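Local coordinates for putative uronate isomerase (Thermotoga maritima, PDB 4NAR), which is of unestablished function but may interconvert the two enantiomers of lactate, or act on a related hydroxy acid, at residues I132-R136 and L137-D141; D8-T11 and E12-K16; S397-K401 and E402-D406; K322-E326 and I327-C331. One frame throughout, in Å; residues are numbered along the deposited sequence.

Interaction 1. Residues I132-R136 and L137-D141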
loop_
_atom_site.group_PDB
_atom_site.type_symbol
_atom_site.label_atom_id
_atom_site.label_comp_id
_atom_site.label_asym_id
_atom_site.label_seq_id
_atom_site.Cartn_x
_atom_site.Cartn_y
_atom_site.Cartn_z
ATOM N N ILE A 132 14.802 -13.451 0.997
ATOM C CA ILE A 132 14.161 -12.485 0.110
ATOM C C ILE A 132 13.818 -13.150 -1.217
ATOM O O ILE A 132 14.712 -13.549 -1.972
ATOM C CB ILE A 132 15.077 -11.263 -0.152
ATOM C CG1 ILE A 132 15.371 -10.544 1.165
ATOM C CG2 ILE A 132 14.442 -10.291 -1.130
ATOM C CD1 ILE A 132 16.824 -10.602 1.553
ATOM N N LYS A 133 12.523 -13.253 -1.501
ATOM C CA LYS A 133 12.057 -13.898 -2.725
ATOM C C LYS A 133 11.087 -12.996 -3.483
ATOM O O LYS A 133 10.068 -12.544 -2.923
ATOM C CB LYS A 133 11.374 -15.227 -2.396
ATOM C CG LYS A 133 12.239 -16.186 -1.601
ATOM C CD LYS A 133 11.470 -17.452 -1.292
ATOM C CE LYS A 133 12.150 -18.256 -0.192
ATOM N NZ LYS A 133 11.125 -18.920 0.669
ATOM N N VAL A 134 11.399 -12.738 -4.754
ATOM C CA VAL A 134 10.578 -11.856 -5.566
ATOM C C VAL A 134 10.248 -12.507 -6.911
ATOM O O VAL A 134 10.897 -13.504 -7.299
ATOM C CB VAL A 134 11.273 -10.496 -5.773
ATOM C CG1 VAL A 134 11.344 -9.755 -4.444
ATOM C CG2 VAL A 134 12.671 -10.699 -6.355
ATOM N N ASN A 135 9.236 -11.959 -7.596
ATOM C CA ASN A 135 8.759 -12.538 -8.849
ATOM C C ASN A 135 9.938 -12.779 -9.769
ATOM O O ASN A 135 10.787 -11.880 -9.935
ATOM C CB ASN A 135 7.768 -11.617 -9.567
ATOM C CG ASN A 135 6.940 -12.367 -10.598
ATOM O OD1 ASN A 135 7.464 -12.823 -11.610
ATOM N ND2 ASN A 135 5.645 -12.533 -10.320
ATOM N N ARG A 136 10.013 -13.976 -10.352
ATOM C CA ARG A 136 11.202 -14.339 -11.126
ATOM C C ARG A 136 11.292 -13.547 -12.435
ATOM O O ARG A 136 12.364 -13.484 -13.053
ATOM C CB ARG A 136 11.276 -15.847 -11.369
ATOM C CG ARG A 136 9.990 -16.434 -11.905
ATOM C CD ARG A 136 10.181 -17.903 -12.244
ATOM N NE ARG A 136 9.697 -18.177 -13.597
ATOM C CZ ARG A 136 10.479 -18.455 -14.638
ATOM N NH1 ARG A 136 11.798 -18.528 -14.491
ATOM N NH2 ARG A 136 9.934 -18.680 -15.829
ATOM N N LEU A 137 10.186 -12.909 -12.825
ATOM C CA LEU A 137 10.191 -12.029 -14.000
ATOM C C LEU A 137 11.266 -10.948 -13.953
ATOM O O LEU A 137 11.846 -10.613 -14.989
ATOM C CB LEU A 137 8.827 -11.384 -14.241
ATOM C CG LEU A 137 7.839 -12.135 -15.142
ATOM C CD1 LEU A 137 6.465 -11.488 -15.003
ATOM C CD2 LEU A 137 8.289 -12.111 -16.605
ATOM N N LEU A 138 11.541 -10.411 -12.764
ATOM C CA LEU A 138 12.614 -9.426 -12.608
ATOM C C LEU A 138 13.952 -9.836 -13.207
ATOM O O LEU A 138 14.762 -8.965 -13.532
ATOM C CB LEU A 138 12.837 -9.078 -11.140
ATOM C CG LEU A 138 11.731 -8.200 -10.567
ATOM C CD1 LEU A 138 12.152 -7.710 -9.189
ATOM C CD2 LEU A 138 11.403 -7.042 -11.519
ATOM N N PHE A 139 14.187 -11.142 -13.356
ATOM C CA PHE A 139 15.515 -11.629 -13.742
ATOM C C PHE A 139 15.583 -12.291 -15.108
ATOM O O PHE A 139 16.595 -12.902 -15.450
ATOM C CB PHE A 139 16.077 -12.549 -12.654
ATOM C CG PHE A 139 15.907 -11.975 -11.279
ATOM C CD1 PHE A 139 16.670 -10.876 -10.872
ATOM C CD2 PHE A 139 14.942 -12.478 -10.422
ATOM C CE1 PHE A 139 16.491 -10.311 -9.613
ATOM C CE2 PHE A 139 14.752 -11.918 -9.158
ATOM C CZ PHE A 139 15.528 -10.826 -8.752
ATOM N N GLU A 140 14.512 -12.164 -15.881
ATOM C CA GLU A 140 14.495 -12.666 -17.256
ATOM C C GLU A 140 15.213 -11.701 -18.205
ATOM O O GLU A 140 15.685 -10.646 -17.773
ATOM C CB GLU A 140 13.061 -12.923 -17.710
ATOM C CG GLU A 140 12.214 -13.458 -16.578
ATOM C CD GLU A 140 11.310 -14.585 -17.003
ATOM O OE1 GLU A 140 10.921 -14.611 -18.197
ATOM O OE2 GLU A 140 10.997 -15.444 -16.142
ATOM N N ASP A 141 15.306 -12.066 -19.483
ATOM C CA ASP A 141 16.057 -11.256 -20.448
ATOM C C ASP A 141 15.356 -9.951 -20.856
ATOM O O ASP A 141 15.006 -9.765 -22.024
ATOM C CB ASP A 141 16.410 -12.090 -21.695
ATOM C CG ASP A 141 15.176 -12.742 -22.349
ATOM O OD1 ASP A 141 14.050 -12.598 -21.811
ATOM O OD2 ASP A 141 15.334 -13.413 -23.402
#
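Asn135 and Leu137 form the first of three hydrogen bonds that tighten the end of a strand into a turn. The carboxamide oxygen OD1 of Asn135 accepts from Leu137 N at 3.0 Å, in the carbonyl plane and on a lone pair. With CG anti to the backbone N (chi1 -161°), the carboxamide swings forward alongside the chain, and Leu137 CB settles against the same OD1. Two backbone bonds follow: Leu138 N donates to Asn135 O at 3.3 Å and Phe139 N to Arg136 O at 3.0 Å. A lysine in place of Asn135 would probably leave Leu137 N without its acceptor and break the link from ND2 to His99.

Apolar contact is made by Val134, whose CG2 meets the edge of the Phe139 ring, 3.7 Å from CE2, the two side chains crossing at about a right angle. CG2 also comes within 4.2 Å of Leu138 CD1, while Leu138 CB rests over one face of the ring. Val134 in turn packs on Ile210 of helix 198-213.

The charged pair lies toward the outside. Glu140 OE2 sits over the Arg136 guanidinium face, 3.4 Å from NH2; it lies well off the guanidinium plane, so the pair is held by charge and not by a hydrogen bond. The carboxylate and guanidinium planes are 65° apart.

Side-chain acceptance from the N-H two residues on defines an Asx turn, here opening the short 3-10 segment by which strand 130-135 gives way to the loop before strand 144-150.

Interaction 2. Residues D8-T11 and E12-K16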
loop_
_atom_site.group_PDB
_atom_site.type_symbol
_atom_site.label_atom_id
_atom_site.label_comp_id
_atom_site.label_asym_id
_atom_site.label_seq_id
_atom_site.Cartn_x
_atom_site.Cartn_y
_atom_site.Cartn_z
ATOM N N ASP A 8 0.671 21.791 -11.818
ATOM C CA ASP A 8 -0.590 21.832 -11.090
ATOM C C ASP A 8 -1.626 22.378 -12.061
ATOM O O ASP A 8 -1.833 23.592 -12.134
ATOM C CB ASP A 8 -0.468 22.707 -9.837
ATOM C CG ASP A 8 -1.694 22.607 -8.904
ATOM O OD1 ASP A 8 -2.672 21.859 -9.196
ATOM O OD2 ASP A 8 -1.663 23.282 -7.843
ATOM N N PRO A 9 -2.241 21.482 -12.856
ATOM C CA PRO A 9 -1.892 20.050 -12.835
ATOM C C PRO A 9 -0.702 19.708 -13.745
ATOM O O PRO A 9 -0.400 20.470 -14.674
ATOM C CB PRO A 9 -3.162 19.377 -13.363
ATOM C CG PRO A 9 -3.750 20.416 -14.324
ATOM C CD PRO A 9 -3.414 21.769 -13.711
ATOM N N LEU A 10 -0.029 18.589 -13.466
ATOM C CA LEU A 10 0.990 18.061 -14.370
ATOM C C LEU A 10 0.266 17.496 -15.589
ATOM O O LEU A 10 -0.692 16.725 -15.442
ATOM C CB LEU A 10 1.801 16.967 -13.684
ATOM C CG LEU A 10 2.725 16.150 -14.582
ATOM C CD1 LEU A 10 3.834 17.034 -15.119
ATOM C CD2 LEU A 10 3.289 14.948 -13.820
ATOM N N THR A 11 0.692 17.888 -16.791
ATOM C CA THR A 11 -0.073 17.547 -17.995
ATOM C C THR A 11 0.445 16.328 -18.731
ATOM O O THR A 11 1.640 16.009 -18.660
ATOM C CB THR A 11 -0.121 18.707 -19.012
ATOM O OG1 THR A 11 1.192 18.935 -19.555
ATOM C CG2 THR A 11 -0.680 19.984 -18.360
ATOM N N GLU A 12 -0.460 15.663 -19.451
ATOM C CA GLU A 12 -0.085 14.576 -20.351
ATOM C C GLU A 12 1.013 15.027 -21.333
ATOM O O GLU A 12 1.935 14.263 -21.644
ATOM C CB GLU A 12 -1.303 14.046 -21.117
ATOM C CG GLU A 12 -1.143 12.594 -21.554
ATOM C CD GLU A 12 -2.272 12.087 -22.443
ATOM O OE1 GLU A 12 -1.965 11.288 -23.357
ATOM O OE2 GLU A 12 -3.455 12.460 -22.220
ATOM N N GLU A 13 0.927 16.273 -21.795
ATOM C CA GLU A 13 1.921 16.796 -22.728
ATOM C C GLU A 13 3.315 16.811 -22.114
ATOM O O GLU A 13 4.265 16.323 -22.736
ATOM C CB GLU A 13 1.546 18.192 -23.236
ATOM C CG GLU A 13 1.866 18.382 -24.721
ATOM C CD GLU A 13 2.696 19.629 -25.013
ATOM O OE1 GLU A 13 2.225 20.744 -24.683
ATOM O OE2 GLU A 13 3.812 19.493 -25.580
ATOM N N LYS A 14 3.434 17.380 -20.912
ATOM C CA LYS A 14 4.705 17.391 -20.184
ATOM C C LYS A 14 5.184 15.962 -19.909
ATOM O O LYS A 14 6.361 15.646 -20.100
ATOM C CB LYS A 14 4.587 18.150 -18.853
ATOM C CG LYS A 14 4.714 19.680 -18.922
ATOM C CD LYS A 14 4.322 20.327 -17.571
ATOM C CE LYS A 14 5.529 20.918 -16.847
ATOM N NZ LYS A 14 6.715 20.024 -16.977
ATOM N N ILE A 15 4.269 15.106 -19.454
ATOM C CA ILE A 15 4.597 13.710 -19.164
ATOM C C ILE A 15 5.190 13.042 -20.404
ATOM O O ILE A 15 6.282 12.459 -20.334
ATOM C CB ILE A 15 3.364 12.933 -18.643
ATOM C CG1 ILE A 15 3.079 13.328 -17.187
ATOM C CG2 ILE A 15 3.562 11.424 -18.788
ATOM C CD1 ILE A 15 1.703 12.911 -16.692
ATOM N N LYS A 16 4.492 13.177 -21.534
ATOM C CA LYS A 16 4.974 12.681 -22.831
ATOM C C LYS A 16 6.394 13.153 -23.205
ATOM O O LYS A 16 7.219 12.352 -23.673
ATOM C CB LYS A 16 3.971 13.020 -23.941
ATOM C CG LYS A 16 2.786 12.069 -23.997
ATOM C CD LYS A 16 1.535 12.713 -24.613
ATOM C CE LYS A 16 1.539 12.665 -26.139
ATOM N NZ LYS A 16 0.175 12.961 -26.691
#
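Thr11 is the N-cap of helix 12-24, its OG1 accepting from Lys14 N at 3.0 Å in a nearly straight bond (171°). Around this cap lies a hydrophobic staple, in which Leu10, just before the cap, packs on Ile15, the fourth residue of the helix.

The staple is the close-packed side. Leu10 crosses Ile15 at about a right angle, and its CD2 lies 3.7 Å from Ile15 CG1. Both residues are buried, with Leu10 also resting on Pro233 and Leu236 of strand 231-240. An alanine in place of Leu10 would probably open a gap between Ile15 and that strand and lose the staple. The other branch, CD1, lies against the aliphatic part of Lys14, 4.0 Å from CB.

The remaining side is looser. Lys14 bends at its third and fourth torsions and carries its amine away from the turn, and the exposed Glu13 brings little more than CB near Thr11 OG1. Glu12 is an anchored exception: it sets off away from the loop, but its OE1 is hydrogen-bonded to Asn51 of helix 45-58.

The cap itself depends on the Thr11 rotamer: chi1 of 67° sets OG1 between the backbone N and the carbonyl carbon, facing the helix, while Thr11 O accepts from Ile15 N at 2.9 Å.

Interaction 3. Residues S397-K401 and E402-D406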
loop_
_atom_site.group_PDB
_atom_site.type_symbol
_atom_site.label_atom_id
_atom_site.label_comp_id
_atom_site.label_asym_id
_atom_site.label_seq_id
_atom_site.Cartn_x
_atom_site.Cartn_y
_atom_site.Cartn_z
ATOM N N SER A 397 -27.237 1.609 4.913
ATOM C CA SER A 397 -28.346 2.315 4.276
ATOM C C SER A 397 -28.817 3.492 5.125
ATOM O O SER A 397 -29.498 4.385 4.629
ATOM C CB SER A 397 -29.521 1.370 4.010
ATOM O OG SER A 397 -30.244 1.116 5.206
ATOM N N LYS A 398 -28.462 3.488 6.408
ATOM C CA LYS A 398 -28.879 4.557 7.313
ATOM C C LYS A 398 -27.827 5.649 7.477
ATOM O O LYS A 398 -28.033 6.601 8.234
ATOM C CB LYS A 398 -29.244 4.002 8.695
ATOM C CG LYS A 398 -30.711 3.621 8.855
ATOM C CD LYS A 398 -31.049 2.348 8.089
ATOM C CE LYS A 398 -32.565 2.103 8.044
ATOM N NZ LYS A 398 -32.970 1.490 6.727
ATOM N N ILE A 399 -26.699 5.512 6.783
ATOM C CA ILE A 399 -25.635 6.513 6.879
ATOM C C ILE A 399 -25.803 7.621 5.829
ATOM O O ILE A 399 -25.835 7.334 4.633
ATOM C CB ILE A 399 -24.246 5.872 6.720
ATOM C CG1 ILE A 399 -24.076 4.700 7.690
ATOM C CG2 ILE A 399 -23.150 6.919 6.952
ATOM C CD1 ILE A 399 -24.083 5.109 9.150
ATOM N N LYS A 400 -25.898 8.877 6.269
ATOM C CA LYS A 400 -26.119 10.012 5.350
ATOM C C LYS A 400 -25.340 11.263 5.760
ATOM O O LYS A 400 -25.271 11.584 6.957
ATOM C CB LYS A 400 -27.620 10.325 5.219
ATOM C CG LYS A 400 -28.310 9.478 4.147
ATOM C CD LYS A 400 -29.737 9.102 4.534
ATOM C CE LYS A 400 -29.782 8.414 5.891
ATOM N NZ LYS A 400 -31.188 8.184 6.343
ATOM N N LYS A 401 -24.754 11.961 4.779
ATOM C CA LYS A 401 -23.851 13.079 5.075
ATOM C C LYS A 401 -24.448 14.136 6.007
ATOM O O LYS A 401 -23.733 14.687 6.851
ATOM C CB LYS A 401 -23.309 13.745 3.797
ATOM C CG LYS A 401 -24.378 14.268 2.853
ATOM C CD LYS A 401 -23.835 14.568 1.439
ATOM C CE LYS A 401 -24.908 14.225 0.387
ATOM N NZ LYS A 401 -24.579 14.649 -1.012
ATOM N N GLU A 402 -25.751 14.397 5.856
ATOM C CA GLU A 402 -26.430 15.453 6.616
ATOM C C GLU A 402 -26.420 15.198 8.122
ATOM O O GLU A 402 -26.556 16.131 8.913
ATOM C CB GLU A 402 -27.873 15.671 6.127
ATOM C CG GLU A 402 -27.988 16.321 4.756
ATOM C CD GLU A 402 -27.654 15.359 3.620
ATOM O OE1 GLU A 402 -27.790 14.123 3.819
ATOM O OE2 GLU A 402 -27.252 15.842 2.532
ATOM N N ASP A 403 -26.262 13.936 8.507
ATOM C CA ASP A 403 -26.149 13.576 9.920
ATOM C C ASP A 403 -24.750 13.833 10.468
ATOM O O ASP A 403 -24.513 13.618 11.652
ATOM C CB ASP A 403 -26.518 12.101 10.150
ATOM C CG ASP A 403 -27.964 11.783 9.766
ATOM O OD1 ASP A 403 -28.832 12.685 9.881
ATOM O OD2 ASP A 403 -28.228 10.632 9.340
ATOM N N PHE A 404 -23.820 14.296 9.632
ATOM C CA PHE A 404 -22.438 14.439 10.108
ATOM C C PHE A 404 -21.811 15.807 9.879
ATOM O O PHE A 404 -20.620 15.894 9.561
ATOM C CB PHE A 404 -21.534 13.312 9.558
ATOM C CG PHE A 404 -21.957 11.935 10.004
ATOM C CD1 PHE A 404 -21.453 11.379 11.171
ATOM C CD2 PHE A 404 -22.902 11.219 9.284
ATOM C CE1 PHE A 404 -21.862 10.110 11.601
ATOM C CE2 PHE A 404 -23.315 9.953 9.706
ATOM C CZ PHE A 404 -22.792 9.398 10.864
HETATM N N MSE A 405 -22.598 16.866 10.072
HETATM C CA MSE A 405 -22.112 18.232 9.847
HETATM C C MSE A 405 -21.960 19.043 11.129
HETATM O O MSE A 405 -21.599 20.222 11.091
HETATM C CB MSE A 405 -23.042 18.984 8.896
HETATM C CG MSE A 405 -23.786 18.086 7.922
HETATM SE SE MSE A 405 -23.539 18.636 6.056
HETATM C CE MSE A 405 -21.910 17.616 5.632
ATOM N N ASP A 406 -22.251 18.414 12.259
ATOM C CA ASP A 406 -22.082 19.039 13.568
ATOM C C ASP A 406 -20.611 19.394 13.812
ATOM O O ASP A 406 -19.716 18.907 13.107
ATOM C CB ASP A 406 -22.600 18.096 14.647
ATOM C CG ASP A 406 -22.858 16.695 14.109
ATOM O OD1 ASP A 406 -21.989 15.814 14.303
ATOM O OD2 ASP A 406 -23.920 16.474 13.474
#
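Lys401 and Glu402, neighbours in the chain, lie side by side and point the same way, their aliphatic and carboxylate parts in contact. Glu402 folds back through a bend at chi2 (75°), which brings OE2 to 3.3 Å from Lys401 CG. The lysine chain then runs on past the carboxylate, so that CE is 3.6 Å from OE2, yet the amine ends farther off, NZ lying 4.6 Å from OE2. That is too far for a salt bridge, and the opposite charges probably attract each other only loosely at this exposed surface.

Backbone hydrogen bonds close the turn. Lys400 O accepts from Asp403 N at 3.0 Å and Lys401 O from Phe404 N at 2.8 Å, two successive bonds to the third residue ahead, as in a 3-10 turn. The turn is part of the loop that links strands 392-393 and 409-412, the two outermost strands of the parallel five-stranded sheet, so the loop as a whole crosses from one edge of the sheet to the other.

Lys400, the third main contributor, also offers its carbonyl to Phe404: O lies in the ring plane at the edge, 3.3 Å from CD2. The buried ring meets Ile399 obliquely, CE2 being 4.1 Å from CG2, and goes down onto Val272 and Ile305 of the sheet, while Ile399 reaches Tyr307 and Trp411. At the far end of the turn, the selenomethionine Met405 bends back to bring CE within 3.7 Å of Lys401 O.

Interaction 4. Residues K322-E326 and I327-C331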
loop_
_atom_site.group_PDB
_atom_site.type_symbol
_atom_site.label_atom_id
_atom_site.label_comp_id
_atom_site.label_asym_id
_atom_site.label_seq_id
_atom_site.Cartn_x
_atom_site.Cartn_y
_atom_site.Cartn_z
ATOM N N LYS A 322 -9.750 -16.251 6.920
ATOM C CA LYS A 322 -9.939 -17.150 8.071
ATOM C C LYS A 322 -9.108 -16.667 9.256
ATOM O O LYS A 322 -9.580 -16.609 10.396
ATOM C CB LYS A 322 -9.510 -18.572 7.705
ATOM C CG LYS A 322 -10.432 -19.689 8.180
ATOM C CD LYS A 322 -10.144 -20.987 7.402
ATOM C CE LYS A 322 -10.432 -20.813 5.887
ATOM N NZ LYS A 322 -9.473 -21.557 4.978
ATOM N N TRP A 323 -7.866 -16.299 8.975
ATOM C CA TRP A 323 -6.960 -15.872 10.030
ATOM C C TRP A 323 -7.428 -14.595 10.710
ATOM O O TRP A 323 -7.421 -14.512 11.942
ATOM C CB TRP A 323 -5.550 -15.711 9.483
ATOM C CG TRP A 323 -4.877 -17.024 9.264
ATOM C CD1 TRP A 323 -5.199 -18.225 9.849
ATOM C CD2 TRP A 323 -3.756 -17.283 8.401
ATOM N NE1 TRP A 323 -4.345 -19.212 9.402
ATOM C CE2 TRP A 323 -3.448 -18.661 8.516
ATOM C CE3 TRP A 323 -2.983 -16.485 7.548
ATOM C CZ2 TRP A 323 -2.388 -19.259 7.800
ATOM C CZ3 TRP A 323 -1.931 -17.079 6.836
ATOM C CH2 TRP A 323 -1.646 -18.455 6.971
ATOM N N ILE A 324 -7.834 -13.612 9.911
ATOM C CA ILE A 324 -8.377 -12.369 10.452
ATOM C C ILE A 324 -9.548 -12.619 11.406
ATOM O O ILE A 324 -9.576 -12.066 12.516
ATOM C CB ILE A 324 -8.821 -11.405 9.337
ATOM C CG1 ILE A 324 -7.592 -10.877 8.582
ATOM C CG2 ILE A 324 -9.637 -10.261 9.933
ATOM C CD1 ILE A 324 -7.891 -10.397 7.186
ATOM N N ARG A 325 -10.497 -13.452 10.976
ATOM C CA ARG A 325 -11.662 -13.808 11.789
ATOM C C ARG A 325 -11.303 -14.615 13.051
ATOM O O ARG A 325 -11.972 -14.483 14.075
ATOM C CB ARG A 325 -12.697 -14.569 10.949
ATOM C CG ARG A 325 -13.482 -13.694 9.971
ATOM C CD ARG A 325 -14.523 -14.496 9.159
ATOM N NE ARG A 325 -13.941 -15.125 7.968
ATOM C CZ ARG A 325 -13.771 -16.441 7.797
ATOM N NH1 ARG A 325 -14.145 -17.294 8.743
ATOM N NH2 ARG A 325 -13.233 -16.904 6.667
ATOM N N GLU A 326 -10.261 -15.447 12.978
ATOM C CA GLU A 326 -9.789 -16.179 14.159
ATOM C C GLU A 326 -9.346 -15.234 15.282
ATOM O O GLU A 326 -9.862 -15.291 16.407
ATOM C CB GLU A 326 -8.627 -17.111 13.800
ATOM C CG GLU A 326 -8.997 -18.592 13.739
ATOM C CD GLU A 326 -8.248 -19.354 12.634
ATOM O OE1 GLU A 326 -7.019 -19.122 12.464
ATOM O OE2 GLU A 326 -8.895 -20.180 11.936
ATOM N N ILE A 327 -8.381 -14.372 14.981
ATOM C CA ILE A 327 -7.835 -13.498 16.006
ATOM C C ILE A 327 -8.748 -12.287 16.304
ATOM O O ILE A 327 -8.842 -11.846 17.451
ATOM C CB ILE A 327 -6.383 -13.050 15.654
ATOM C CG1 ILE A 327 -5.680 -12.455 16.881
ATOM C CG2 ILE A 327 -6.348 -12.097 14.432
ATOM C CD1 ILE A 327 -4.340 -11.836 16.551
ATOM N N GLY A 328 -9.421 -11.759 15.280
ATOM C CA GLY A 328 -10.256 -10.578 15.458
ATOM C C GLY A 328 -9.433 -9.322 15.744
ATOM O O GLY A 328 -8.184 -9.354 15.811
ATOM N N TYR A 329 -10.126 -8.203 15.938
ATOM C CA TYR A 329 -9.444 -6.913 16.014
ATOM C C TYR A 329 -9.186 -6.451 17.443
ATOM O O TYR A 329 -10.117 -6.220 18.212
ATOM C CB TYR A 329 -10.224 -5.872 15.217
ATOM C CG TYR A 329 -10.172 -6.109 13.717
ATOM C CD1 TYR A 329 -9.179 -5.512 12.934
ATOM C CD2 TYR A 329 -11.105 -6.923 13.085
ATOM C CE1 TYR A 329 -9.121 -5.719 11.553
ATOM C CE2 TYR A 329 -11.065 -7.130 11.709
ATOM C CZ TYR A 329 -10.064 -6.523 10.945
ATOM O OH TYR A 329 -9.994 -6.721 9.577
ATOM N N HIS A 330 -7.909 -6.291 17.780
ATOM C CA HIS A 330 -7.497 -6.018 19.150
ATOM C C HIS A 330 -6.273 -5.111 19.203
ATOM O O HIS A 330 -5.626 -4.873 18.177
ATOM C CB HIS A 330 -7.139 -7.329 19.849
ATOM C CG HIS A 330 -8.257 -8.328 19.890
ATOM N ND1 HIS A 330 -9.133 -8.413 20.947
ATOM C CD2 HIS A 330 -8.627 -9.294 19.007
ATOM C CE1 HIS A 330 -10.001 -9.392 20.721
ATOM N NE2 HIS A 330 -9.717 -9.934 19.551
ATOM N N CYS A 331 -5.957 -4.626 20.408
ATOM C CA CYS A 331 -4.828 -3.726 20.623
ATOM C C CYS A 331 -3.518 -4.510 20.606
ATOM O O CYS A 331 -3.515 -5.755 20.644
ATOM C CB CYS A 331 -4.974 -2.973 21.960
ATOM S SG CYS A 331 -4.793 -4.025 23.463
#
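Ile324 and Tyr329 meet obliquely at the glycine C-cap that ends helix 318-327: Gly328, at the C' position with positive phi (69°), is the first residue to leave the helical conformation, and it redirects the chain so that Tyr329 turns back toward the last helical turn. Only the CG2 branch of Ile324 does the touching. It lies 3.9 Å from Tyr329 CE2 and 3.6 Å from OH, near the phenol end of the ring and well away from CB. The hydroxyl's polar partner is His352, hydrogen-bonded through NE2, and the two rings meet with their planes steeply inclined. Val349, Val353 and Val356 of helix 347-357 pack against this pair and its surroundings.

The CB of Ile327 points away from the preceding turn. Its CG1 stands anti to the backbone N (chi1 -165°), which leaves CG2 turned back over the helix end, 3.6 Å from Trp323 O; the side chain packs on Val335 and Tyr338 of helix 332-341.

The last two helical bonds of this end run from Ile327 N to Trp323 O, at 3.2 Å, and from Gly328 N to Ile324 O, at 2.8 Å.

Overall arrangement
Along the chain the order is interaction 2, 1, 4 and then 3, each closing before the next opens, and none touches another. Interactions 1 and 2 lie in the lactate racemase-like N-terminal domain, centres about 32 Å apart. Interaction 2 follows strand 5-6 of the mixed seven-stranded sheet; 1 leaves strand 130-135, paired antiparallel with 107-113, and its loop leads to strand 144-150 of the mixed sheet. Interactions 3 and 4, centres about 29 Å apart, belong with the parallel five-stranded sheet, 4 ending a helix after strand 302-308 and 3 lying in the loop between the edge strands. Interactions 1 and 3 flank the chain's centre, about 48 Å between centres. All four are separate local structures.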